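Local coordinates for putative cell invasion protein with MAC/Perforin domain (Bacteroides thetaiotaomicron VPI-5482, PDB 3KK7) that is a membrane-attack complex/perforin family protein of unproven function that may take part in cell invasion, at residues Gly215-Gly220 with Asp337-Gly342. Sequence-based numbering, arbitrary orientation.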
ATOM      1  N   GLY A 215       4.144 -13.481   4.890  1.00 22.63           N
ATOM      2  CA  GLY A 215       3.918 -14.942   4.808  1.00 22.76           C
ATOM      3  C   GLY A 215       3.908 -15.514   3.392  1.00 23.05           C
ATOM      4  O   GLY A 215       3.002 -15.270   2.610  1.00 23.09           O
ATOM      5  N   TYR A 216       4.917 -16.297   3.040  1.00 23.52           N
ATOM      6  CA  TYR A 216       4.965 -16.875   1.707  1.00 23.38           C
ATOM      7  C   TYR A 216       5.490 -18.281   1.706  1.00 23.43           C
ATOM      8  O   TYR A 216       5.924 -18.778   2.741  1.00 22.99           O
ATOM      9  CB  TYR A 216       5.798 -16.007   0.771  1.00 23.41           C
ATOM     10  CG  TYR A 216       7.275 -15.801   1.097  1.00 23.71           C
ATOM     11  CD1 TYR A 216       8.255 -16.648   0.590  1.00 22.09           C
ATOM     12  CD2 TYR A 216       7.689 -14.687   1.847  1.00 23.85           C
ATOM     13  CE1 TYR A 216       9.608 -16.411   0.833  1.00 22.05           C
ATOM     14  CE2 TYR A 216       9.028 -14.447   2.117  1.00 23.55           C
ATOM     15  CZ  TYR A 216       9.996 -15.302   1.608  1.00 23.51           C
ATOM     16  OH  TYR A 216      11.336 -15.025   1.895  1.00 18.76           O
ATOM     17  N   TYR A 217       5.431 -18.916   0.532  1.00 23.71           N
ATOM     18  CA  TYR A 217       5.983 -20.250   0.328  1.00 23.57           C
ATOM     19  C   TYR A 217       7.192 -20.182  -0.570  1.00 23.34           C
ATOM     20  O   TYR A 217       7.306 -19.277  -1.395  1.00 23.43           O
ATOM     21  CB  TYR A 217       4.947 -21.150  -0.309  1.00 23.88           C
ATOM     22  CG  TYR A 217       3.749 -21.395   0.563  1.00 24.47           C
ATOM     23  CD1 TYR A 217       3.784 -22.353   1.561  1.00 25.61           C
ATOM     24  CD2 TYR A 217       2.575 -20.664   0.390  1.00 24.75           C
ATOM     25  CE1 TYR A 217       2.680 -22.591   2.344  1.00 25.66           C
ATOM     26  CE2 TYR A 217       1.475 -20.892   1.167  1.00 25.16           C
ATOM     27  CZ  TYR A 217       1.539 -21.854   2.145  1.00 24.25           C
ATOM     28  OH  TYR A 217       0.464 -22.079   2.928  1.00 25.90           O
ATOM     29  N   THR A 218       8.115 -21.132  -0.385  1.00 23.30           N
ATOM     30  CA  THR A 218       9.275 -21.251  -1.259  1.00 22.64           C
ATOM     31  C   THR A 218       9.289 -22.569  -1.976  1.00 22.63           C
ATOM     32  O   THR A 218       8.762 -23.569  -1.473  1.00 23.04           O
ATOM     33  CB  THR A 218      10.601 -21.155  -0.513  1.00 22.40           C
ATOM     34  OG1 THR A 218      10.664 -22.187   0.478  1.00 21.77           O
ATOM     35  CG2 THR A 218      10.761 -19.776   0.100  1.00 21.15           C
ATOM     36  N   GLY A 219       9.920 -22.557  -3.144  1.00 22.07           N
ATOM     37  CA  GLY A 219      10.101 -23.750  -3.931  1.00 22.15           C
ATOM     38  C   GLY A 219      10.335 -23.419  -5.385  1.00 22.30           C
ATOM     39  O   GLY A 219      11.116 -22.518  -5.694  1.00 21.44           O
ATOM     40  N   GLY A 220       9.673 -24.182  -6.260  1.00 22.53           N
ATOM     41  CA  GLY A 220       9.619 -23.912  -7.700  1.00 23.02           C
ATOM     42  C   GLY A 220       8.162 -23.880  -8.166  1.00 22.94           C
ATOM     43  O   GLY A 220       7.326 -24.480  -7.553  1.00 23.04           O
ATOM     44  N   ASP A 337       4.597 -18.465  -3.974  1.00 25.87           N
ATOM     45  CA  ASP A 337       3.159 -18.239  -3.706  1.00 25.95           C
ATOM     46  C   ASP A 337       3.043 -17.606  -2.340  1.00 25.96           C
ATOM     47  O   ASP A 337       4.027 -17.540  -1.603  1.00 25.95           O
ATOM     48  CB  ASP A 337       2.350 -19.550  -3.736  1.00 26.07           C
ATOM     49  CG  ASP A 337       0.932 -19.382  -4.327  1.00 27.54           C
ATOM     50  OD1 ASP A 337       0.345 -18.289  -4.131  1.00 28.09           O
ATOM     51  OD2 ASP A 337       0.402 -20.349  -4.965  1.00 26.28           O
ATOM     52  N   LEU A 338       1.845 -17.155  -1.999  1.00 25.72           N
ATOM     53  CA  LEU A 338       1.610 -16.438  -0.755  1.00 25.42           C
ATOM     54  C   LEU A 338       0.728 -17.265   0.193  1.00 25.30           C
ATOM     55  O   LEU A 338      -0.135 -18.009  -0.239  1.00 24.46           O
ATOM     56  CB  LEU A 338       0.935 -15.096  -1.039  1.00 25.29           C
ATOM     57  CG  LEU A 338       1.733 -14.091  -1.876  1.00 26.44           C
ATOM     58  CD1 LEU A 338       0.851 -12.937  -2.330  1.00 26.67           C
ATOM     59  CD2 LEU A 338       2.947 -13.548  -1.110  1.00 26.93           C
ATOM     60  N   GLN A 339       0.990 -17.131   1.491  1.00 24.95           N
ATOM     61  CA  GLN A 339       0.156 -17.697   2.526  1.00 24.54           C
ATOM     62  C   GLN A 339      -1.063 -16.832   2.673  1.00 24.24           C
ATOM     63  O   GLN A 339      -1.019 -15.640   2.385  1.00 23.92           O
ATOM     64  CB  GLN A 339       0.887 -17.680   3.869  1.00 24.38           C
ATOM     65  CG  GLN A 339       2.055 -18.601   3.944  1.00 22.93           C
ATOM     66  CD  GLN A 339       2.718 -18.575   5.312  1.00 22.05           C
ATOM     67  OE1 GLN A 339       2.036 -18.479   6.353  1.00 18.46           O
ATOM     68  NE2 GLN A 339       4.055 -18.709   5.325  1.00 18.67           N
ATOM     69  N   ASP A 340      -2.149 -17.420   3.149  1.00 24.13           N
ATOM     70  CA  ASP A 340      -3.324 -16.625   3.445  1.00 24.04           C
ATOM     71  C   ASP A 340      -2.891 -15.562   4.450  1.00 23.88           C
ATOM     72  O   ASP A 340      -2.193 -15.848   5.424  1.00 23.76           O
ATOM     73  CB  ASP A 340      -4.458 -17.470   4.023  1.00 23.86           C
ATOM     74  CG  ASP A 340      -5.049 -18.460   3.016  1.00 24.48           C
ATOM     75  OD1 ASP A 340      -4.658 -18.487   1.834  1.00 24.78           O
ATOM     76  OD2 ASP A 340      -5.922 -19.239   3.435  1.00 26.03           O
ATOM     77  N   GLY A 341      -3.282 -14.323   4.200  1.00 23.50           N
ATOM     78  CA  GLY A 341      -2.865 -13.233   5.060  1.00 23.50           C
ATOM     79  C   GLY A 341      -1.363 -12.968   5.074  1.00 23.16           C
ATOM     80  O   GLY A 341      -0.867 -12.397   6.035  1.00 23.31           O
ATOM     81  N   GLY A 342      -0.654 -13.375   4.011  1.00 22.94           N
ATOM     82  CA  GLY A 342       0.793 -13.158   3.883  1.00 22.79           C
ATOM     83  C   GLY A 342       1.206 -11.777   3.388  1.00 23.08           C
ATOM     84  O   GLY A 342       2.391 -11.516   3.221  1.00 22.90           O
TER
HETATM   85  O   HOH W   1      -1.831 -20.498   3.670  1.00 34.92           O
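Tyr-216 and Tyr-217 pair antiparallel with Leu-338 and Asp-337, and the turn that follows stays bonded to Gly-215, a buried contact in the large antiparallel sheet of the MACPF domain. It illustrates how a strand can keep its partner where that partner is interrupted by a tight turn. Tyr-217 N donates an almost straight bond to Asp-337 O (2.9 Å, 175°), and Gln-339 N reaches Gly-215 O from above its carbonyl plane (3.0 Å). Between them lies the non-hydrogen-bonded pair Tyr-216 and Leu-338. A type II turn from Gln-339 to Gly-342, with Gly-341 at positive phi, then lets Gly-342 O accept a hydrogen bond from Gly-215 N (3.1 Å). Here Gly-342 CA makes a CA-H...O contact with Gly-215 O (3.3 Å), which leaves little room for a side chain there.

Gln-339 and Tyr-217 carry the side-chain contact. The CG of Gln-339 stands over one face of the Tyr-217 ring in a CH-pi contact, 4.0 Å from the centroid, while Leu-338 O meets the ring edge in plane, 3.6 Å from CE2. Beyond CG the chain runs extended (chi2 -178°), carrying the amide across Gly-215 until NE2 donates to Tyr-216 O at 3.2 Å, that oxygen lying in the amide plane. OE1 accepts a hydrogen bond from Asn-172 ND2, and the two bonds together set the amide's rotation. An alanine in place of Gln-339 would probably leave Asn-172 and Tyr-216 O without these partners and uncover one face of the Tyr-217 ring. A water links Tyr-217 OH to Asp-340 N.

Asp-337 OD2 forms a salt bridge with Lys-104 of strand 93-108. Past the turn, strand 343-345 resumes the pairing with strand 211-218, which strand 157-173 also joins, packing Leu-171 against Tyr-216 and Met-170 against Gln-339.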